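Local atomic coordinates of chloroplast pentatricopeptide repeat protein 10 (Zea mays, PDB entry 4M59), a protein that binds two similar intergenic RNA elements in chloroplast atpH and psaJ transcripts, blocks exonucleases and so stabilises the processed mRNAs. Residues G328-F333 and V361-M367; F333-L337 and Y370-V374; W580-L586 and E617-V621. The protein carries 4 engineered substitutions. All coordinates share one frame; numbering follows the deposited sequence.

In the fold
PPR10 is a superhelical array of helical pentatricopeptide repeats, and all three contacts join repeats that follow each other along the chain. From the N terminus, residues 328-333, the turn before helix 333-346, meet 361-367, the equivalent turn of the next repeat, in contact 1. Contact 2 then pairs the start of helix 333-346 with helix 367-380. Their segments alternate along the sequence, so the loops they close cross; they also share Phe333 and touch through Gly328 with Met336 and Val361 with Tyr370. Contact 3 comes later, in series, its centre about 43 Å and about 51 Å from those of contacts 1 and 2; it closes its own loop between helices 580-590 and 615-627.

Contact 1 (G328-F333 and V361-M367). Engineered in segment 361-367: Ser362 (natural residue Cys). With nucleotides of chain C.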
loop_
_atom_site.group_PDB
_atom_site.type_symbol
_atom_site.label_atom_id
_atom_site.label_comp_id
_atom_site.label_asym_id
_atom_site.label_seq_id
_atom_site.Cartn_x
_atom_site.Cartn_y
_atom_site.Cartn_z
ATOM N N GLY A 328 -3.661 4.796 14.829
ATOM C CA GLY A 328 -2.551 5.531 14.279
ATOM C C GLY A 328 -2.764 5.801 12.823
ATOM O O GLY A 328 -2.687 6.927 12.366
ATOM N N LYS A 329 -3.128 4.752 12.134
ATOM C CA LYS A 329 -3.284 4.807 10.720
ATOM C C LYS A 329 -4.411 5.672 10.330
ATOM O O LYS A 329 -4.528 6.052 9.200
ATOM C CB LYS A 329 -3.528 3.429 10.202
ATOM C CG LYS A 329 -2.330 2.596 10.244
ATOM C CD LYS A 329 -2.659 1.213 10.673
ATOM C CE LYS A 329 -1.460 0.335 10.552
ATOM N NZ LYS A 329 -0.181 1.056 10.735
ATOM N N LYS A 330 -5.287 5.958 11.286
ATOM C CA LYS A 330 -6.416 6.851 11.055
ATOM C C LYS A 330 -6.074 8.207 11.645
ATOM O O LYS A 330 -6.809 9.179 11.483
ATOM C CB LYS A 330 -7.683 6.293 11.702
ATOM C CG LYS A 330 -8.590 5.543 10.742
ATOM C CD LYS A 330 -7.789 4.705 9.760
ATOM C CE LYS A 330 -8.554 4.485 8.467
ATOM N NZ LYS A 330 -9.507 3.349 8.573
ATOM N N SER A 331 -4.939 8.253 12.329
ATOM C CA SER A 331 -4.446 9.474 12.930
ATOM C C SER A 331 -5.490 10.107 13.810
ATOM O O SER A 331 -5.691 11.308 13.778
ATOM C CB SER A 331 -4.039 10.462 11.855
ATOM O OG SER A 331 -5.187 11.003 11.248
ATOM N N ARG A 332 -6.162 9.292 14.601
ATOM C CA ARG A 332 -7.204 9.809 15.466
ATOM C C ARG A 332 -6.586 10.337 16.734
ATOM O O ARG A 332 -6.692 9.733 17.787
ATOM C CB ARG A 332 -8.261 8.737 15.742
ATOM C CG ARG A 332 -9.273 8.587 14.602
ATOM C CD ARG A 332 -9.777 7.169 14.434
ATOM N NE ARG A 332 -10.950 6.863 15.248
ATOM C CZ ARG A 332 -12.170 6.679 14.766
ATOM N NH1 ARG A 332 -13.172 6.401 15.585
ATOM N NH2 ARG A 332 -12.391 6.771 13.468
ATOM N N PHE A 333 -5.928 11.485 16.615
ATOM C CA PHE A 333 -5.149 12.073 17.699
ATOM C C PHE A 333 -5.854 12.138 19.054
ATOM O O PHE A 333 -5.381 11.562 20.033
ATOM C CB PHE A 333 -4.658 13.466 17.304
ATOM C CG PHE A 333 -3.950 13.503 15.981
ATOM C CD1 PHE A 333 -3.202 12.418 15.553
ATOM C CD2 PHE A 333 -4.032 14.618 15.166
ATOM C CE1 PHE A 333 -2.551 12.448 14.338
ATOM C CE2 PHE A 333 -3.380 14.654 13.948
ATOM C CZ PHE A 333 -2.639 13.565 13.532
ATOM N N VAL A 361 2.361 8.070 13.762
ATOM C CA VAL A 361 1.050 8.463 13.263
ATOM C C VAL A 361 1.098 8.977 11.831
ATOM O O VAL A 361 2.143 9.403 11.342
ATOM C CB VAL A 361 0.392 9.517 14.170
ATOM C CG1 VAL A 361 1.025 10.881 13.955
ATOM C CG2 VAL A 361 -1.109 9.567 13.927
ATOM N N SER A 362 -0.050 8.929 11.164
ATOM C CA SER A 362 -0.162 9.368 9.780
ATOM C C SER A 362 -0.245 10.887 9.690
ATOM O O SER A 362 -1.086 11.509 10.335
ATOM C CB SER A 362 -1.382 8.734 9.124
ATOM O OG SER A 362 -1.940 7.735 9.959
ATOM N N GLY A 363 0.628 11.475 8.882
ATOM C CA GLY A 363 0.641 12.911 8.688
ATOM C C GLY A 363 -0.753 13.470 8.492
ATOM O O GLY A 363 -1.625 12.804 7.930
ATOM N N LYS A 364 -0.969 14.693 8.960
ATOM C CA LYS A 364 -2.276 15.329 8.854
ATOM C C LYS A 364 -2.268 16.718 9.482
ATOM O O LYS A 364 -1.213 17.252 9.818
ATOM C CB LYS A 364 -3.347 14.458 9.514
ATOM C CG LYS A 364 -4.772 14.861 9.176
ATOM C CD LYS A 364 -5.692 14.666 10.367
ATOM C CE LYS A 364 -6.608 13.470 10.165
ATOM N NZ LYS A 364 -7.857 13.590 10.970
ATOM N N ARG A 365 -3.453 17.297 9.631
ATOM C CA ARG A 365 -3.593 18.632 10.199
ATOM C C ARG A 365 -3.647 18.575 11.720
ATOM O O ARG A 365 -4.374 17.768 12.291
ATOM C CB ARG A 365 -4.850 19.308 9.658
ATOM C CG ARG A 365 -4.791 20.827 9.654
ATOM C CD ARG A 365 -6.133 21.426 10.023
ATOM N NE ARG A 365 -6.823 21.978 8.863
ATOM C CZ ARG A 365 -7.152 23.256 8.727
ATOM N NH1 ARG A 365 -6.853 24.121 9.685
ATOM N NH2 ARG A 365 -7.781 23.669 7.636
ATOM N N GLY A 366 -2.878 19.446 12.369
ATOM C CA GLY A 366 -2.852 19.510 13.815
ATOM C C GLY A 366 -2.012 18.416 14.444
ATOM O O GLY A 366 -2.149 18.119 15.628
ATOM N N MET A 367 -1.134 17.818 13.645
ATOM C CA MET A 367 -0.278 16.741 14.124
ATOM C C MET A 367 0.848 17.266 15.005
ATOM O O MET A 367 1.303 16.582 15.919
ATOM C CB MET A 367 0.303 15.961 12.943
ATOM C CG MET A 367 1.466 15.052 13.313
ATOM S SD MET A 367 2.004 14.004 11.952
ATOM C CE MET A 367 3.461 13.249 12.666
ATOM P P U C 8 -1.295 9.342 2.118
ATOM O OP1 U C 8 -0.342 8.368 1.527
ATOM O OP2 U C 8 -2.280 8.884 3.129
ATOM O "O5'" U C 8 -0.452 10.545 2.731
ATOM C "C5'" U C 8 0.701 11.061 2.043
ATOM C "C4'" U C 8 1.640 11.727 3.021
ATOM O "O4'" U C 8 1.179 13.080 3.280
ATOM C "C3'" U C 8 1.773 11.042 4.378
ATOM O "O3'" U C 8 3.129 10.998 4.806
ATOM C "C2'" U C 8 0.888 11.884 5.293
ATOM O "O2'" U C 8 1.347 11.903 6.630
ATOM C "C1'" U C 8 1.014 13.272 4.669
ATOM N N1 U C 8 -0.181 14.101 4.874
ATOM C C2 U C 8 0.003 15.422 5.235
ATOM O O2 U C 8 1.106 15.917 5.389
ATOM N N3 U C 8 -1.154 16.137 5.408
ATOM C C4 U C 8 -2.448 15.684 5.263
ATOM O O4 U C 8 -3.388 16.458 5.455
ATOM C C5 U C 8 -2.555 14.308 4.886
ATOM C C6 U C 8 -1.446 13.582 4.709
#
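Ser331 and Phe333 pack against Val361, Ser362 and residues 364-367 where the interhelical turns of two successive pentatricopeptide repeats, PPR 8 and PPR 9, lie side by side at the RNA-binding surface of the solenoid.

The polar link is a single hydrogen bond from the OG of the engineered Ser362 to Gly328 O, 2.6 Å long and tilted 23° out of the carbonyl plane. Gly328 O also accepts from Ser331 N, which arrives from the other face, so the oxygen is gripped by one donor from each repeat. That backbone bond belongs to the Schellman motif in which Ser331, with positive phi, ends the preceding helix.

Apolar packing centres on the Phe333 ring. Its CG stands anti to the carbonyl carbon (chi1 -52°), which sends the ring into the neighbouring turn. There Val361 CG2 lies in the ring plane, 3.2 Å from Phe333 CE1, while Met367 CB packs obliquely 3.8 Å from Phe333 CZ. Two carbonyl oxygens also meet the ring: Arg365 O at the edge, 3.7 Å from Phe333 CE2, and Ser331 O of the ring's own turn over one face, toward its rim.

Across the two turns the charged groups add little: Lys364 NZ is 5.9 Å from the Phe333 centroid, at most a weak cation-pi attraction. Arg365 forms its salt bridge with an RNA phosphate. Beside them passes the bound RNA, with C4 of the U8 base of chain C 3.6 Å from Lys364 CA.

Contact 2 (F333-L337 and Y370-V374); sequences FTVML and YVTRV. With PO4 (phosphate ion), chain E.
Tyr370 projects from helix 367-380 into the hollow formed by Phe333, Met336 and Leu337 of helix 333-346. The ring is carried across to the other helix by a chi1 of 164°, which sets CG opposite the backbone N. There it forms an offset stack with Phe333, the centroids 4.6 Å apart and the planes at 28°. Phe333 CD1 sits 3.7 Å above the middle of the tyrosine ring, and Val374 CG2 lies over the opposite face, toward the rim. Leu337 CG approaches obliquely, 4.1 Å from Tyr370 CD1. Met336 SD lies obliquely 5.2 Å from the Tyr370 ring centroid, a Met-aromatic contact, and its CE touches the hydroxyl, which is hydrogen-bonded to Met358 O. With an alanine here, a gap would probably open between Phe333 and Val374, and Met358 O would lose this hydroxyl partner. Arg373, paired with Asp369 and Glu376, makes a weak hydrogen bond to a phosphate ion, probably from the crystallisation liquor, that is also hydrogen-bonded to Arg121 of the second subunit. The helix segments run almost parallel, 8° apart with axes 10.9 Å from each other, the side-by-side packing of equivalent helices by which consecutive pentatricopeptide repeats build a superhelical solenoid.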
loop_
_atom_site.group_PDB
_atom_site.type_symbol
_atom_site.label_atom_id
_atom_site.label_comp_id
_atom_site.label_asym_id
_atom_site.label_seq_id
_atom_site.Cartn_x
_atom_site.Cartn_y
_atom_site.Cartn_z
ATOM N N PHE A 333 -5.928 11.485 16.615
ATOM C CA PHE A 333 -5.149 12.073 17.699
ATOM C C PHE A 333 -5.854 12.138 19.054
ATOM O O PHE A 333 -5.381 11.562 20.033
ATOM C CB PHE A 333 -4.658 13.466 17.304
ATOM C CG PHE A 333 -3.950 13.503 15.981
ATOM C CD1 PHE A 333 -3.202 12.418 15.553
ATOM C CD2 PHE A 333 -4.032 14.618 15.166
ATOM C CE1 PHE A 333 -2.551 12.448 14.338
ATOM C CE2 PHE A 333 -3.380 14.654 13.948
ATOM C CZ PHE A 333 -2.639 13.565 13.532
ATOM N N THR A 334 -6.972 12.856 19.121
ATOM C CA THR A 334 -7.609 13.120 20.395
ATOM C C THR A 334 -7.948 11.869 21.172
ATOM O O THR A 334 -7.741 11.806 22.371
ATOM C CB THR A 334 -8.859 13.939 20.193
ATOM O OG1 THR A 334 -8.508 15.160 19.539
ATOM C CG2 THR A 334 -9.479 14.268 21.507
ATOM N N VAL A 335 -8.467 10.869 20.477
ATOM C CA VAL A 335 -8.815 9.600 21.097
ATOM C C VAL A 335 -7.572 8.813 21.482
ATOM O O VAL A 335 -7.545 8.136 22.499
ATOM C CB VAL A 335 -9.712 8.768 20.166
ATOM C CG1 VAL A 335 -9.526 7.303 20.401
ATOM C CG2 VAL A 335 -11.153 9.142 20.361
ATOM N N MET A 336 -6.533 8.915 20.670
ATOM C CA MET A 336 -5.266 8.312 21.008
ATOM C C MET A 336 -4.767 8.871 22.325
ATOM O O MET A 336 -4.280 8.148 23.174
ATOM C CB MET A 336 -4.259 8.553 19.896
ATOM C CG MET A 336 -4.556 7.804 18.630
ATOM S SD MET A 336 -3.487 8.188 17.262
ATOM C CE MET A 336 -2.075 7.216 17.688
ATOM N N LEU A 337 -4.917 10.169 22.505
ATOM C CA LEU A 337 -4.465 10.812 23.723
ATOM C C LEU A 337 -5.309 10.458 24.924
ATOM O O LEU A 337 -4.781 10.238 25.997
ATOM C CB LEU A 337 -4.447 12.320 23.538
ATOM C CG LEU A 337 -3.361 12.839 22.623
ATOM C CD1 LEU A 337 -3.487 14.310 22.499
ATOM C CD2 LEU A 337 -2.047 12.495 23.212
ATOM N N TYR A 370 -0.098 17.452 18.532
ATOM C CA TYR A 370 -0.246 16.107 19.027
ATOM C C TYR A 370 1.087 15.599 19.501
ATOM O O TYR A 370 1.226 15.184 20.630
ATOM C CB TYR A 370 -0.801 15.226 17.926
ATOM C CG TYR A 370 -0.671 13.743 18.138
ATOM C CD1 TYR A 370 -1.568 13.043 18.906
ATOM C CD2 TYR A 370 0.330 13.041 17.523
ATOM C CE1 TYR A 370 -1.447 11.700 19.068
ATOM C CE2 TYR A 370 0.450 11.706 17.688
ATOM C CZ TYR A 370 -0.432 11.041 18.452
ATOM O OH TYR A 370 -0.275 9.702 18.591
ATOM N N VAL A 371 2.075 15.665 18.627
ATOM C CA VAL A 371 3.411 15.220 18.947
ATOM C C VAL A 371 3.958 15.939 20.154
ATOM O O VAL A 371 4.648 15.361 20.971
ATOM C CB VAL A 371 4.338 15.460 17.772
ATOM C CG1 VAL A 371 5.710 14.930 18.069
ATOM C CG2 VAL A 371 3.791 14.792 16.554
ATOM N N THR A 372 3.639 17.212 20.267
ATOM C CA THR A 372 4.060 17.968 21.415
ATOM C C THR A 372 3.358 17.433 22.631
ATOM O O THR A 372 3.930 17.360 23.700
ATOM C CB THR A 372 3.733 19.434 21.239
ATOM O OG1 THR A 372 4.309 19.905 20.023
ATOM C CG2 THR A 372 4.307 20.222 22.363
ATOM N N ARG A 373 2.109 17.032 22.460
ATOM C CA ARG A 373 1.321 16.549 23.576
ATOM C C ARG A 373 1.755 15.170 24.008
ATOM O O ARG A 373 1.535 14.779 25.137
ATOM C CB ARG A 373 -0.158 16.557 23.224
ATOM C CG ARG A 373 -1.045 16.899 24.379
ATOM C CD ARG A 373 -0.645 18.226 24.980
ATOM N NE ARG A 373 -1.020 19.380 24.172
ATOM C CZ ARG A 373 -0.309 20.500 24.098
ATOM N NH1 ARG A 373 0.829 20.618 24.760
ATOM N NH2 ARG A 373 -0.724 21.498 23.349
ATOM N N VAL A 374 2.373 14.436 23.096
ATOM C CA VAL A 374 2.904 13.121 23.382
ATOM C C VAL A 374 4.243 13.243 24.048
ATOM O O VAL A 374 4.517 12.608 25.050
ATOM C CB VAL A 374 3.115 12.334 22.100
ATOM C CG1 VAL A 374 3.859 11.080 22.381
ATOM C CG2 VAL A 374 1.810 12.015 21.462
HETATM P P PO4 E . -1.208 25.791 22.302
HETATM O O1 PO4 E . -1.187 24.461 23.016
HETATM O O2 PO4 E . -2.150 25.715 21.125
HETATM O O3 PO4 E . -1.675 26.866 23.253
HETATM O O4 PO4 E . 0.182 26.122 21.814
#

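Contact 3 (W580-L586 and E617-V621); sequences WEAEKIL and EAQRV
Glu583 of PPR 15 and Arg620 of PPR 16 reach for each other between two nearly parallel helix segments (6°) whose axes lie 12.5 Å apart, the side-by-side packing of corresponding helices of consecutive pentatricopeptide repeats in the superhelical solenoid. Their charged ends form the salt bridge of the contact, the carboxylate meeting the guanidinium on its NH2 side. Glu583 is fully extended, CG anti to the backbone N (chi1 -172°), which gives it the span to cross the gap. On its other nitrogen, NH1, Arg620 pairs with Glu617 one turn earlier in its own helix, so one cation is shared by two carboxylates. Both ion pairs are modelled too short for their exact geometry to be relied on.

Aromatic contact comes from Trp580, whose six-membered ring comes obliquely alongside the Glu617-Arg620 pair: CH2 lies 3.4 Å from Glu617 CD, and CZ3 lies 3.5 Å from Arg620 NH1. The apolar element is slight, with Leu586 CD2 4.3 Å from Val621 CG1.

Helix 599-612 flanks this junction, its Phe609 meeting Trp580, Glu617 and Val621 and its Tyr602 touching Leu586; helix 563-575 packs against segment 580-586, and helix 634-645 against 617-621.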
loop_
_atom_site.group_PDB
_atom_site.type_symbol
_atom_site.label_atom_id
_atom_site.label_comp_id
_atom_site.label_asym_id
_atom_site.label_seq_id
_atom_site.Cartn_x
_atom_site.Cartn_y
_atom_site.Cartn_z
ATOM N N TRP A 580 -11.018 24.626 -30.923
ATOM C CA TRP A 580 -12.246 23.944 -31.249
ATOM C C TRP A 580 -12.106 22.484 -30.913
ATOM O O TRP A 580 -13.034 21.849 -30.424
ATOM C CB TRP A 580 -12.554 24.118 -32.711
ATOM C CG TRP A 580 -12.923 25.502 -33.026
ATOM C CD1 TRP A 580 -12.102 26.494 -33.454
ATOM C CD2 TRP A 580 -14.224 26.073 -32.922
ATOM N NE1 TRP A 580 -12.812 27.651 -33.635
ATOM C CE2 TRP A 580 -14.123 27.415 -33.314
ATOM C CE3 TRP A 580 -15.473 25.575 -32.545
ATOM C CZ2 TRP A 580 -15.219 28.264 -33.339
ATOM C CZ3 TRP A 580 -16.556 26.419 -32.570
ATOM C CH2 TRP A 580 -16.423 27.750 -32.961
ATOM N N GLU A 581 -10.923 21.956 -31.176
ATOM C CA GLU A 581 -10.616 20.585 -30.852
ATOM C C GLU A 581 -10.589 20.449 -29.348
ATOM O O GLU A 581 -10.754 19.362 -28.808
ATOM C CB GLU A 581 -9.269 20.196 -31.436
ATOM C CG GLU A 581 -8.962 18.729 -31.351
ATOM C CD GLU A 581 -9.608 17.953 -32.457
ATOM O OE1 GLU A 581 -10.029 18.576 -33.443
ATOM O OE2 GLU A 581 -9.693 16.714 -32.347
ATOM N N ALA A 582 -10.393 21.562 -28.660
ATOM C CA ALA A 582 -10.325 21.529 -27.220
ATOM C C ALA A 582 -11.696 21.283 -26.632
ATOM O O ALA A 582 -11.819 20.683 -25.573
ATOM C CB ALA A 582 -9.752 22.808 -26.699
ATOM N N GLU A 583 -12.730 21.738 -27.319
ATOM C CA GLU A 583 -14.087 21.612 -26.808
ATOM C C GLU A 583 -14.646 20.235 -27.086
ATOM O O GLU A 583 -15.481 19.736 -26.343
ATOM C CB GLU A 583 -14.998 22.660 -27.429
ATOM C CG GLU A 583 -16.369 22.710 -26.818
ATOM C CD GLU A 583 -17.330 23.483 -27.662
ATOM O OE1 GLU A 583 -18.322 23.983 -27.113
ATOM O OE2 GLU A 583 -17.095 23.592 -28.881
ATOM N N LYS A 584 -14.163 19.616 -28.159
ATOM C CA LYS A 584 -14.567 18.260 -28.506
ATOM C C LYS A 584 -14.239 17.307 -27.361
ATOM O O LYS A 584 -14.975 16.352 -27.106
ATOM C CB LYS A 584 -13.867 17.803 -29.787
ATOM C CG LYS A 584 -14.795 17.677 -30.985
ATOM C CD LYS A 584 -16.103 17.003 -30.603
ATOM C CE LYS A 584 -17.289 17.692 -31.254
ATOM N NZ LYS A 584 -18.063 16.768 -32.125
ATOM N N ILE A 585 -13.134 17.573 -26.670
ATOM C CA ILE A 585 -12.739 16.761 -25.536
ATOM C C ILE A 585 -13.568 17.089 -24.316
ATOM O O ILE A 585 -13.915 16.210 -23.546
ATOM C CB ILE A 585 -11.255 16.936 -25.235
ATOM C CG1 ILE A 585 -10.436 16.718 -26.498
ATOM C CG2 ILE A 585 -10.809 15.965 -24.176
ATOM C CD1 ILE A 585 -8.971 16.743 -26.265
ATOM N N LEU A 586 -13.892 18.355 -24.152
ATOM C CA LEU A 586 -14.740 18.756 -23.054
ATOM C C LEU A 586 -16.084 18.102 -23.238
ATOM O O LEU A 586 -16.732 17.700 -22.286
ATOM C CB LEU A 586 -14.907 20.264 -23.047
ATOM C CG LEU A 586 -15.808 20.780 -21.941
ATOM C CD1 LEU A 586 -15.036 20.867 -20.657
ATOM C CD2 LEU A 586 -16.354 22.105 -22.330
ATOM N N GLU A 617 -17.901 32.797 -28.648
ATOM C CA GLU A 617 -17.817 31.373 -28.432
ATOM C C GLU A 617 -17.484 31.134 -27.006
ATOM O O GLU A 617 -17.997 30.236 -26.392
ATOM C CB GLU A 617 -16.732 30.769 -29.280
ATOM C CG GLU A 617 -17.026 30.857 -30.699
ATOM C CD GLU A 617 -18.120 29.966 -31.074
ATOM O OE1 GLU A 617 -18.702 30.164 -32.143
ATOM O OE2 GLU A 617 -18.406 29.050 -30.306
ATOM N N ALA A 618 -16.601 31.941 -26.479
ATOM C CA ALA A 618 -16.243 31.789 -25.094
ATOM C C ALA A 618 -17.505 31.876 -24.263
ATOM O O ALA A 618 -17.674 31.131 -23.308
ATOM C CB ALA A 618 -15.290 32.854 -24.691
ATOM N N GLN A 619 -18.404 32.781 -24.633
ATOM C CA GLN A 619 -19.667 32.899 -23.930
ATOM C C GLN A 619 -20.454 31.623 -24.105
ATOM O O GLN A 619 -21.164 31.204 -23.197
ATOM C CB GLN A 619 -20.483 34.086 -24.440
ATOM C CG GLN A 619 -20.003 35.433 -23.963
ATOM C CD GLN A 619 -19.979 35.538 -22.461
ATOM O OE1 GLN A 619 -21.019 35.541 -21.805
ATOM N NE2 GLN A 619 -18.792 35.614 -21.897
ATOM N N ARG A 620 -20.350 31.014 -25.281
ATOM C CA ARG A 620 -21.095 29.797 -25.580
ATOM C C ARG A 620 -20.789 28.687 -24.576
ATOM O O ARG A 620 -21.686 27.963 -24.141
ATOM C CB ARG A 620 -20.784 29.313 -26.999
ATOM C CG ARG A 620 -21.865 28.432 -27.606
ATOM C CD ARG A 620 -21.320 27.612 -28.763
ATOM N NE ARG A 620 -20.330 26.636 -28.323
ATOM C CZ ARG A 620 -19.190 26.389 -28.958
ATOM N NH1 ARG A 620 -18.894 27.048 -30.071
ATOM N NH2 ARG A 620 -18.346 25.483 -28.487
ATOM N N VAL A 621 -19.518 28.565 -24.214
ATOM C CA VAL A 621 -19.077 27.548 -23.281
ATOM C C VAL A 621 -19.545 27.877 -21.885
ATOM O O VAL A 621 -20.068 27.029 -21.184
ATOM C CB VAL A 621 -17.551 27.470 -23.270
ATOM C CG1 VAL A 621 -17.088 26.362 -22.369
ATOM C CG2 VAL A 621 -17.047 27.250 -24.668
#